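Local coordinates for protein YibA (Escherichia coli, PDB 1OYZ), which is of unknown function, possibly an oxidoreductase, and folds as an all-helical chain with HEAT repeats, at residues 104-116 with 139-151. Numbering follows the deposited sequence.
Sequences SACVRATAIESTA and DKSTNVRRATAFA
Arg108 reaches across from helix 105-121 to grip Asp139 side-on, NE giving a bond to OD2 (2.9 Å) and NH2 a straighter one to OD1 (3.0 Å). Guanidinium and carboxylate lie nearly coplanar, 15° apart, and NH2 meets the syn lone pair of OD1. A bend at chi3 (-56°) turns the arginine's end back over its own helix start, where CA of Ala105 lies against one guanidinium face, toward its rim, and NH1 is held by the carbonyl oxygen of Asp102. The anti lone pair of Asp139 OD1 takes the backbone N of Ser141 (2.7 Å) in an Asx turn, so the same carboxylate shapes the approach to helix 142-153. Replacing Asp139 by alanine would remove both carboxylate oxygens, which would probably leave the Arg108 guanidinium without this charge partner and the turn before Ser141 less firmly set.

Toward the C-terminal ends of the two segments the interface is apolar and interlocked. Val144 fits as a knob among Ala105, Arg108, Ala109 and Ile112, its CG2 lying against CB of Arg108 (3.7 Å). Ile112 answers as a knob among Val144, Ala147, Thr148 and Ala151; its CD1 presses tightly on Val144 CG1 at 3.4 Å, while CG2, anti to the backbone N, rests against the carbonyl group of Ala147. With only methyl groups at Ala109 and Ala147 the backbones come close, CA of Ala109 lying 4.4 Å from CA of Val144. Farther along, Ala116 CB touches the Phe150 ring at CE2 (3.6 Å), and the extended Glu113 chain passes Ala147.

Ser104 and Ser141 N-cap the two helices, the latter through a weak bond to Val144 N. Segments 105-116 and 142-151 run nearly parallel, 4° apart, with helix 126-136, which lies between them in sequence, packed against Ile112, Val144 and Thr148, as is characteristic of the stacked helical repeats of a HEAT-like solenoid.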
ATOM      1  N   SER A 104      10.461  -6.577 -18.067  1.00 33.26           N
ATOM      2  CA  SER A 104      10.273  -7.426 -16.898  1.00 34.15           C
ATOM      3  C   SER A 104       9.210  -6.802 -15.992  1.00 34.44           C
ATOM      4  O   SER A 104       9.319  -5.645 -15.608  1.00 33.18           O
ATOM      5  CB  SER A 104      11.591  -7.583 -16.130  1.00 33.46           C
ATOM      6  OG  SER A 104      11.344  -7.849 -14.756  1.00 36.61           O
ATOM      7  N   ALA A 105       8.179  -7.570 -15.657  1.00 33.66           N
ATOM      8  CA  ALA A 105       7.139  -7.051 -14.810  1.00 33.13           C
ATOM      9  C   ALA A 105       7.754  -6.726 -13.433  1.00 33.93           C
ATOM     10  O   ALA A 105       7.358  -5.743 -12.786  1.00 33.70           O
ATOM     11  CB  ALA A 105       5.980  -8.072 -14.697  1.00 34.44           C
ATOM     12  N   CYS A 106       8.732  -7.518 -12.990  1.00 32.65           N
ATOM     13  CA  CYS A 106       9.387  -7.244 -11.704  1.00 32.63           C
ATOM     14  C   CYS A 106       9.962  -5.849 -11.726  1.00 30.26           C
ATOM     15  O   CYS A 106       9.704  -5.039 -10.826  1.00 30.11           O
ATOM     16  CB  CYS A 106      10.502  -8.247 -11.423  1.00 36.94           C
ATOM     17  SG  CYS A 106       9.832  -9.834 -11.033  1.00 51.65           S
ATOM     18  N   VAL A 107      10.743  -5.561 -12.766  1.00 28.05           N
ATOM     19  CA  VAL A 107      11.317  -4.241 -12.905  1.00 27.03           C
ATOM     20  C   VAL A 107      10.253  -3.148 -12.913  1.00 27.68           C
ATOM     21  O   VAL A 107      10.390  -2.146 -12.203  1.00 26.56           O
ATOM     22  CB  VAL A 107      12.186  -4.111 -14.201  1.00 27.61           C
ATOM     23  CG1 VAL A 107      12.693  -2.686 -14.360  1.00 27.06           C
ATOM     24  CG2 VAL A 107      13.371  -5.071 -14.137  1.00 28.17           C
ATOM     25  N   ARG A 108       9.176  -3.345 -13.684  1.00 28.10           N
ATOM     26  CA  ARG A 108       8.131  -2.334 -13.782  1.00 26.37           C
ATOM     27  C   ARG A 108       7.554  -2.014 -12.412  1.00 26.48           C
ATOM     28  O   ARG A 108       7.425  -0.847 -12.066  1.00 26.36           O
ATOM     29  CB  ARG A 108       7.028  -2.782 -14.774  1.00 27.31           C
ATOM     30  CG  ARG A 108       7.489  -2.851 -16.245  1.00 26.78           C
ATOM     31  CD  ARG A 108       6.320  -2.795 -17.269  1.00 27.92           C
ATOM     32  NE  ARG A 108       5.309  -3.841 -17.064  1.00 28.20           N
ATOM     33  CZ  ARG A 108       5.499  -5.132 -17.339  1.00 29.94           C
ATOM     34  NH1 ARG A 108       6.661  -5.538 -17.840  1.00 25.44           N
ATOM     35  NH2 ARG A 108       4.530  -6.020 -17.098  1.00 30.26           N
ATOM     36  N   ALA A 109       7.242  -3.056 -11.636  1.00 25.56           N
ATOM     37  CA  ALA A 109       6.693  -2.911 -10.283  1.00 26.14           C
ATOM     38  C   ALA A 109       7.632  -2.083  -9.371  1.00 26.43           C
ATOM     39  O   ALA A 109       7.198  -1.091  -8.776  1.00 28.20           O
ATOM     40  CB  ALA A 109       6.426  -4.309  -9.660  1.00 23.84           C
ATOM     41  N   THR A 110       8.907  -2.470  -9.296  1.00 26.38           N
ATOM     42  CA  THR A 110       9.888  -1.755  -8.485  1.00 25.26           C
ATOM     43  C   THR A 110      10.005  -0.297  -8.928  1.00 24.92           C
ATOM     44  O   THR A 110       9.980   0.619  -8.096  1.00 27.09           O
ATOM     45  CB  THR A 110      11.290  -2.432  -8.590  1.00 26.02           C
ATOM     46  OG1 THR A 110      11.211  -3.733  -8.027  1.00 25.38           O
ATOM     47  CG2 THR A 110      12.393  -1.616  -7.825  1.00 25.15           C
ATOM     48  N   ALA A 111      10.091  -0.078 -10.235  1.00 26.48           N
ATOM     49  CA  ALA A 111      10.223   1.280 -10.758  1.00 24.57           C
ATOM     50  C   ALA A 111       9.052   2.152 -10.355  1.00 24.28           C
ATOM     51  O   ALA A 111       9.256   3.299  -9.947  1.00 24.75           O
ATOM     52  CB  ALA A 111      10.390   1.260 -12.280  1.00 20.70           C
ATOM     53  N   ILE A 112       7.826   1.632 -10.472  1.00 24.34           N
ATOM     54  CA  ILE A 112       6.641   2.391 -10.063  1.00 24.76           C
ATOM     55  C   ILE A 112       6.774   2.708  -8.553  1.00 26.03           C
ATOM     56  O   ILE A 112       6.530   3.824  -8.128  1.00 21.99           O
ATOM     57  CB  ILE A 112       5.315   1.561 -10.308  1.00 27.52           C
ATOM     58  CG1 ILE A 112       5.057   1.343 -11.815  1.00 25.13           C
ATOM     59  CG2 ILE A 112       4.115   2.286  -9.731  1.00 23.44           C
ATOM     60  CD1 ILE A 112       3.970   0.257 -12.081  1.00 27.17           C
ATOM     61  N   GLU A 113       7.177   1.729  -7.740  1.00 27.34           N
ATOM     62  CA  GLU A 113       7.349   2.013  -6.307  1.00 29.75           C
ATOM     63  C   GLU A 113       8.421   3.104  -6.109  1.00 28.22           C
ATOM     64  O   GLU A 113       8.255   3.999  -5.269  1.00 27.07           O
ATOM     65  CB  GLU A 113       7.713   0.732  -5.540  1.00 32.53           C
ATOM     66  CG  GLU A 113       6.492  -0.187  -5.364  1.00 38.66           C
ATOM     67  CD  GLU A 113       6.824  -1.676  -5.300  1.00 42.22           C
ATOM     68  OE1 GLU A 113       8.018  -2.043  -5.233  1.00 44.76           O
ATOM     69  OE2 GLU A 113       5.875  -2.490  -5.313  1.00 45.36           O
ATOM     70  N   SER A 114       9.504   3.050  -6.896  1.00 28.23           N
ATOM     71  CA  SER A 114      10.534   4.086  -6.793  1.00 24.15           C
ATOM     72  C   SER A 114      10.020   5.460  -7.278  1.00 26.30           C
ATOM     73  O   SER A 114      10.379   6.483  -6.676  1.00 27.13           O
ATOM     74  CB  SER A 114      11.812   3.666  -7.551  1.00 23.75           C
ATOM     75  OG  SER A 114      12.460   2.554  -6.925  1.00 21.74           O
ATOM     76  N   THR A 115       9.171   5.535  -8.323  1.00 26.51           N
ATOM     77  CA  THR A 115       8.692   6.874  -8.732  1.00 27.75           C
ATOM     78  C   THR A 115       7.811   7.448  -7.605  1.00 28.91           C
ATOM     79  O   THR A 115       7.721   8.676  -7.435  1.00 29.70           O
ATOM     80  CB  THR A 115       7.818   6.924 -10.067  1.00 29.41           C
ATOM     81  OG1 THR A 115       6.629   6.143  -9.896  1.00 27.45           O
ATOM     82  CG2 THR A 115       8.609   6.445 -11.318  1.00 27.77           C
ATOM     83  N   ALA A 116       7.169   6.562  -6.843  1.00 28.21           N
ATOM     84  CA  ALA A 116       6.305   6.974  -5.730  1.00 31.89           C
ATOM     85  C   ALA A 116       7.196   7.586  -4.638  1.00 34.14           C
ATOM     86  O   ALA A 116       6.909   8.666  -4.121  1.00 34.36           O
ATOM     87  CB  ALA A 116       5.531   5.757  -5.174  1.00 33.77           C
ATOM     88  N   ASP A 139      -1.931  -2.690 -16.264  1.00 33.22           N
ATOM     89  CA  ASP A 139      -0.907  -3.669 -16.631  1.00 33.09           C
ATOM     90  C   ASP A 139      -1.407  -5.092 -16.401  1.00 35.48           C
ATOM     91  O   ASP A 139      -2.224  -5.343 -15.514  1.00 33.91           O
ATOM     92  CB  ASP A 139       0.356  -3.475 -15.796  1.00 33.29           C
ATOM     93  CG  ASP A 139       1.572  -4.165 -16.402  1.00 32.02           C
ATOM     94  OD1 ASP A 139       1.686  -5.400 -16.354  1.00 30.57           O
ATOM     95  OD2 ASP A 139       2.423  -3.452 -16.946  1.00 34.35           O
ATOM     96  N   LYS A 140      -0.875  -6.027 -17.176  1.00 35.48           N
ATOM     97  CA  LYS A 140      -1.286  -7.407 -17.070  1.00 38.36           C
ATOM     98  C   LYS A 140      -0.710  -8.044 -15.827  1.00 39.15           C
ATOM     99  O   LYS A 140      -1.231  -9.045 -15.344  1.00 37.45           O
ATOM    100  CB  LYS A 140      -0.850  -8.177 -18.313  1.00 41.26           C
ATOM    101  CG  LYS A 140      -1.800  -9.288 -18.722  1.00 46.51           C
ATOM    102  CD  LYS A 140      -1.679 -10.498 -17.811  1.00 47.21           C
ATOM    103  CE  LYS A 140      -2.210 -11.772 -18.473  1.00 49.86           C
ATOM    104  NZ  LYS A 140      -1.662 -13.000 -17.797  1.00 48.58           N
ATOM    105  N   SER A 141       0.368  -7.465 -15.300  1.00 39.72           N
ATOM    106  CA  SER A 141       0.987  -8.005 -14.099  1.00 39.11           C
ATOM    107  C   SER A 141       0.336  -7.491 -12.818  1.00 38.57           C
ATOM    108  O   SER A 141       0.145  -6.287 -12.648  1.00 37.30           O
ATOM    109  CB  SER A 141       2.468  -7.657 -14.058  1.00 40.62           C
ATOM    110  OG  SER A 141       3.000  -7.932 -12.762  1.00 40.89           O
ATOM    111  N   THR A 142       0.021  -8.413 -11.913  1.00 37.18           N
ATOM    112  CA  THR A 142      -0.584  -8.058 -10.637  1.00 38.26           C
ATOM    113  C   THR A 142       0.400  -7.271  -9.793  1.00 36.14           C
ATOM    114  O   THR A 142       0.023  -6.324  -9.107  1.00 36.25           O
ATOM    115  CB  THR A 142      -0.994  -9.310  -9.831  1.00 39.88           C
ATOM    116  OG1 THR A 142       0.120 -10.208  -9.759  1.00 45.13           O
ATOM    117  CG2 THR A 142      -2.153 -10.007 -10.482  1.00 39.12           C
ATOM    118  N   ASN A 143       1.663  -7.667  -9.829  1.00 36.50           N
ATOM    119  CA  ASN A 143       2.670  -6.951  -9.052  1.00 36.76           C
ATOM    120  C   ASN A 143       2.654  -5.495  -9.475  1.00 36.28           C
ATOM    121  O   ASN A 143       2.709  -4.591  -8.624  1.00 36.52           O
ATOM    122  CB  ASN A 143       4.048  -7.534  -9.300  1.00 42.41           C
ATOM    123  CG  ASN A 143       4.071  -9.036  -9.129  1.00 47.82           C
ATOM    124  OD1 ASN A 143       4.853  -9.570  -8.346  1.00 51.86           O
ATOM    125  ND2 ASN A 143       3.202  -9.732  -9.867  1.00 50.80           N
ATOM    126  N   VAL A 144       2.552  -5.262 -10.787  1.00 31.14           N
ATOM    127  CA  VAL A 144       2.526  -3.897 -11.301  1.00 28.90           C
ATOM    128  C   VAL A 144       1.290  -3.154 -10.861  1.00 27.38           C
ATOM    129  O   VAL A 144       1.378  -2.015 -10.408  1.00 27.38           O
ATOM    130  CB  VAL A 144       2.594  -3.852 -12.854  1.00 29.69           C
ATOM    131  CG1 VAL A 144       2.264  -2.450 -13.334  1.00 27.26           C
ATOM    132  CG2 VAL A 144       4.000  -4.273 -13.347  1.00 27.72           C
ATOM    133  N   ARG A 145       0.128  -3.782 -11.015  1.00 28.10           N
ATOM    134  CA  ARG A 145      -1.103  -3.147 -10.596  1.00 30.04           C
ATOM    135  C   ARG A 145      -1.025  -2.846  -9.089  1.00 30.00           C
ATOM    136  O   ARG A 145      -1.402  -1.769  -8.658  1.00 31.52           O
ATOM    137  CB  ARG A 145      -2.312  -4.025 -10.939  1.00 30.55           C
ATOM    138  CG  ARG A 145      -2.535  -4.154 -12.450  1.00 33.89           C
ATOM    139  CD  ARG A 145      -3.968  -4.511 -12.802  1.00 33.58           C
ATOM    140  NE  ARG A 145      -4.422  -5.721 -12.129  1.00 34.18           N
ATOM    141  CZ  ARG A 145      -3.933  -6.934 -12.337  1.00 34.89           C
ATOM    142  NH1 ARG A 145      -2.950  -7.123 -13.204  1.00 34.87           N
ATOM    143  NH2 ARG A 145      -4.460  -7.975 -11.699  1.00 35.30           N
ATOM    144  N   ARG A 146      -0.509  -3.786  -8.306  1.00 32.01           N
ATOM    145  CA  ARG A 146      -0.356  -3.582  -6.863  1.00 33.60           C
ATOM    146  C   ARG A 146       0.521  -2.354  -6.622  1.00 32.59           C
ATOM    147  O   ARG A 146       0.154  -1.462  -5.874  1.00 32.33           O
ATOM    148  CB  ARG A 146       0.315  -4.798  -6.204  1.00 34.81           C
ATOM    149  CG  ARG A 146       0.289  -4.798  -4.669  1.00 42.28           C
ATOM    150  CD  ARG A 146       1.075  -5.986  -4.129  1.00 48.47           C
ATOM    151  NE  ARG A 146       0.903  -7.159  -4.991  1.00 54.17           N
ATOM    152  CZ  ARG A 146       1.765  -8.171  -5.062  1.00 58.00           C
ATOM    153  NH1 ARG A 146       2.864  -8.161  -4.317  1.00 59.45           N
ATOM    154  NH2 ARG A 146       1.544  -9.186  -5.895  1.00 60.33           N
ATOM    155  N   ALA A 147       1.686  -2.314  -7.266  1.00 32.44           N
ATOM    156  CA  ALA A 147       2.581  -1.194  -7.078  1.00 31.03           C
ATOM    157  C   ALA A 147       1.887   0.092  -7.511  1.00 29.78           C
ATOM    158  O   ALA A 147       2.136   1.156  -6.953  1.00 29.89           O
ATOM    159  CB  ALA A 147       3.881  -1.422  -7.846  1.00 31.52           C
ATOM    160  N   THR A 148       0.974  -0.009  -8.470  1.00 30.17           N
ATOM    161  CA  THR A 148       0.251   1.173  -8.939  1.00 30.09           C
ATOM    162  C   THR A 148      -0.668   1.627  -7.818  1.00 31.62           C
ATOM    163  O   THR A 148      -0.846   2.837  -7.582  1.00 31.98           O
ATOM    164  CB  THR A 148      -0.606   0.874 -10.215  1.00 28.22           C
ATOM    165  OG1 THR A 148       0.241   0.361 -11.254  1.00 29.20           O
ATOM    166  CG2 THR A 148      -1.282   2.143 -10.728  1.00 27.32           C
ATOM    167  N   ALA A 149      -1.258   0.671  -7.108  1.00 32.33           N
ATOM    168  CA  ALA A 149      -2.152   1.065  -6.010  1.00 33.90           C
ATOM    169  C   ALA A 149      -1.367   1.909  -4.998  1.00 33.82           C
ATOM    170  O   ALA A 149      -1.815   2.974  -4.561  1.00 34.96           O
ATOM    171  CB  ALA A 149      -2.749  -0.186  -5.334  1.00 34.72           C
ATOM    172  N   PHE A 150      -0.187   1.428  -4.633  1.00 36.99           N
ATOM    173  CA  PHE A 150       0.667   2.153  -3.697  1.00 39.00           C
ATOM    174  C   PHE A 150       0.948   3.557  -4.193  1.00 39.54           C
ATOM    175  O   PHE A 150       0.827   4.542  -3.464  1.00 36.86           O
ATOM    176  CB  PHE A 150       1.993   1.421  -3.535  1.00 43.37           C
ATOM    177  CG  PHE A 150       3.002   2.187  -2.748  1.00 48.56           C
ATOM    178  CD1 PHE A 150       2.715   2.603  -1.447  1.00 51.81           C
ATOM    179  CD2 PHE A 150       4.223   2.519  -3.307  1.00 48.86           C
ATOM    180  CE1 PHE A 150       3.630   3.343  -0.720  1.00 52.16           C
ATOM    181  CE2 PHE A 150       5.141   3.257  -2.590  1.00 52.51           C
ATOM    182  CZ  PHE A 150       4.844   3.671  -1.292  1.00 52.61           C
ATOM    183  N   ALA A 151       1.348   3.634  -5.456  1.00 39.34           N
ATOM    184  CA  ALA A 151       1.663   4.907  -6.071  1.00 40.06           C
ATOM    185  C   ALA A 151       0.538   5.912  -5.916  1.00 41.00           C
ATOM    186  O   ALA A 151       0.741   7.016  -5.412  1.00 39.70           O
ATOM    187  CB  ALA A 151       1.956   4.710  -7.547  1.00 39.79           C
TER